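Local atomic coordinates of HspA (Thermosynechococcus vulcanus, PDB entry 6EWN), a protein that probably acts as a small heat shock protein chaperone that binds unfolding proteins and limits their aggregation, its alpha-crystallin domain being the part described here. Residues E13-K18 with L71-Q76. Sequence-based numbering, arbitrary orientation.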
loop_
_atom_site.group_PDB
_atom_site.type_symbol
_atom_site.label_atom_id
_atom_site.label_comp_id
_atom_site.label_asym_id
_atom_site.label_seq_id
_atom_site.Cartn_x
_atom_site.Cartn_y
_atom_site.Cartn_z
ATOM N N GLU A 13 1.210 8.496 18.069
ATOM C CA GLU A 13 2.300 9.236 17.448
ATOM C C GLU A 13 2.271 9.170 15.924
ATOM O O GLU A 13 3.254 9.517 15.273
ATOM C CB GLU A 13 3.649 8.745 17.977
ATOM C CG GLU A 13 3.923 9.127 19.431
ATOM C CD GLU A 13 2.660 9.114 20.250
ATOM O OE1 GLU A 13 2.008 8.058 20.167
ATOM O OE2 GLU A 13 2.271 10.133 20.900
ATOM N N ALA A 14 1.165 8.724 15.340
ATOM C CA ALA A 14 0.971 8.806 13.897
ATOM C C ALA A 14 -0.251 7.981 13.522
ATOM O O ALA A 14 -0.617 7.048 14.244
ATOM C CB ALA A 14 2.212 8.333 13.117
ATOM N N LEU A 15 -0.922 8.402 12.452
ATOM C CA LEU A 15 -1.838 7.565 11.688
ATOM C C LEU A 15 -1.034 6.781 10.654
ATOM O O LEU A 15 -0.502 7.347 9.686
ATOM C CB LEU A 15 -2.921 8.406 11.015
ATOM C CG LEU A 15 -4.076 8.903 11.899
ATOM C CD1 LEU A 15 -4.684 10.119 11.236
ATOM C CD2 LEU A 15 -5.146 7.852 12.066
ATOM N N LEU A 16 -0.973 5.469 10.875
ATOM C CA LEU A 16 -0.266 4.485 10.077
ATOM C C LEU A 16 -1.265 3.462 9.533
ATOM O O LEU A 16 -2.460 3.731 9.482
ATOM C CB LEU A 16 0.794 3.770 10.926
ATOM C CG LEU A 16 1.606 4.532 11.997
ATOM C CD1 LEU A 16 0.989 4.443 13.390
ATOM C CD2 LEU A 16 3.083 4.078 12.032
ATOM N N LEU A 17 -0.775 2.280 9.167
ATOM C CA LEU A 17 -1.507 1.209 8.486
ATOM C C LEU A 17 -0.474 0.335 7.787
ATOM O O LEU A 17 0.558 0.835 7.312
ATOM C CB LEU A 17 -2.526 1.742 7.460
ATOM C CG LEU A 17 -3.459 0.838 6.621
ATOM C CD1 LEU A 17 -4.504 1.638 5.895
ATOM C CD2 LEU A 17 -2.746 0.109 5.585
ATOM N N LYS A 18 -0.755 -0.967 7.725
ATOM C CA LYS A 18 0.049 -1.941 7.003
ATOM C C LYS A 18 -0.637 -2.347 5.708
ATOM O O LYS A 18 -1.859 -2.449 5.638
ATOM C CB LYS A 18 0.268 -3.178 7.854
ATOM C CG LYS A 18 0.302 -2.892 9.329
ATOM C CD LYS A 18 1.325 -1.868 9.657
ATOM C CE LYS A 18 2.578 -2.508 10.191
ATOM N NZ LYS A 18 3.723 -1.855 9.556
ATOM N N LEU A 71 -10.484 8.529 7.153
ATOM C CA LEU A 71 -9.605 9.044 8.184
ATOM C C LEU A 71 -10.394 9.849 9.229
ATOM O O LEU A 71 -11.499 10.317 8.943
ATOM C CB LEU A 71 -8.561 9.947 7.513
ATOM C CG LEU A 71 -7.076 9.713 7.483
ATOM C CD1 LEU A 71 -6.524 10.322 6.278
ATOM C CD2 LEU A 71 -6.505 10.427 8.576
ATOM N N PRO A 72 -9.834 10.081 10.422
ATOM C CA PRO A 72 -10.433 11.042 11.372
ATOM C C PRO A 72 -10.069 12.499 11.180
ATOM O O PRO A 72 -10.687 13.362 11.829
ATOM C CB PRO A 72 -9.889 10.600 12.713
ATOM C CG PRO A 72 -9.140 9.295 12.448
ATOM C CD PRO A 72 -8.729 9.348 11.034
ATOM N N VAL A 73 -9.100 12.786 10.326
ATOM C CA VAL A 73 -8.533 14.110 10.201
ATOM C C VAL A 73 -8.170 14.337 8.752
ATOM O O VAL A 73 -7.683 13.429 8.080
ATOM C CB VAL A 73 -7.266 14.311 11.090
ATOM C CG1 VAL A 73 -7.628 14.915 12.450
ATOM C CG2 VAL A 73 -6.395 13.004 11.221
ATOM N N ARG A 74 -8.355 15.583 8.302
ATOM C CA ARG A 74 -7.831 16.047 7.017
ATOM C C ARG A 74 -6.313 15.979 6.991
ATOM O O ARG A 74 -5.630 16.399 7.937
ATOM C CB ARG A 74 -8.266 17.494 6.735
ATOM C CG ARG A 74 -7.431 18.220 5.641
ATOM C CD ARG A 74 -8.283 18.798 4.535
ATOM N NE ARG A 74 -9.158 17.800 3.939
ATOM C CZ ARG A 74 -10.454 17.694 4.167
ATOM N NH1 ARG A 74 -11.081 18.552 4.946
ATOM N NH2 ARG A 74 -11.134 16.736 3.581
ATOM N N ILE A 75 -5.790 15.529 5.856
ATOM C CA ILE A 75 -4.384 15.180 5.738
ATOM C C ILE A 75 -3.540 16.358 5.279
ATOM O O ILE A 75 -4.048 17.476 5.101
ATOM C CB ILE A 75 -4.225 14.013 4.761
ATOM C CG1 ILE A 75 -4.532 14.503 3.340
ATOM C CG2 ILE A 75 -5.153 12.898 5.178
ATOM C CD1 ILE A 75 -3.417 14.232 2.346
ATOM N N GLN A 76 -2.245 16.095 5.056
ATOM C CA GLN A 76 -1.363 17.048 4.390
ATOM C C GLN A 76 -0.477 16.319 3.388
ATOM O O GLN A 76 0.410 15.556 3.764
ATOM C CB GLN A 76 -0.527 17.814 5.410
ATOM C CG GLN A 76 0.262 18.938 4.879
ATOM C CD GLN A 76 -0.494 19.966 4.044
ATOM O OE1 GLN A 76 -1.493 19.687 3.427
ATOM N NE2 GLN A 76 0.031 21.166 4.002
#
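L15 pushes its two terminal methyls into the bend made by L71, P72 and V73, and it is the one residue of 13-18 that touches 71-76. Its CD1 does most of the work, lying 3.2 Å from L71 CD2 and 3.4 Å from V73 CG2. Both separations are shorter than normal carbon–carbon contact, so the exact methyl positions are doubtful. The other branch meets the proline ring at its nitrogen-side corner, with L15 CD2 4.0 Å from P72 CD. L71 and V73 each slant across the leucine. No hydrogen bond links the two segments, and the contact is wholly apolar.

As a member of the HSP20 family, HspA is expected to share the immunoglobulin-like beta-sandwich of the alpha-crystallin domain, and here 13-18 packs against 71-76, 53 residues later at the closest ends, in the connection leading into strand 81-84.

The orientation of L15 follows from its first torsion (chi1 -77°), which sets CG opposite the carbonyl carbon and sends the branched end out toward the bend. V73 presents CG2 from between its backbone N and carbonyl carbon, the first torsion, to CG1, being -93°, away from a staggered value. Behind L15, the neighbouring side chains A14 and L16 pack on T92 of strand 89-92, and L16 also touches H90 and a bound urea. Further along, L17 rests on I69, just ahead of L71, while I75 packs on L93.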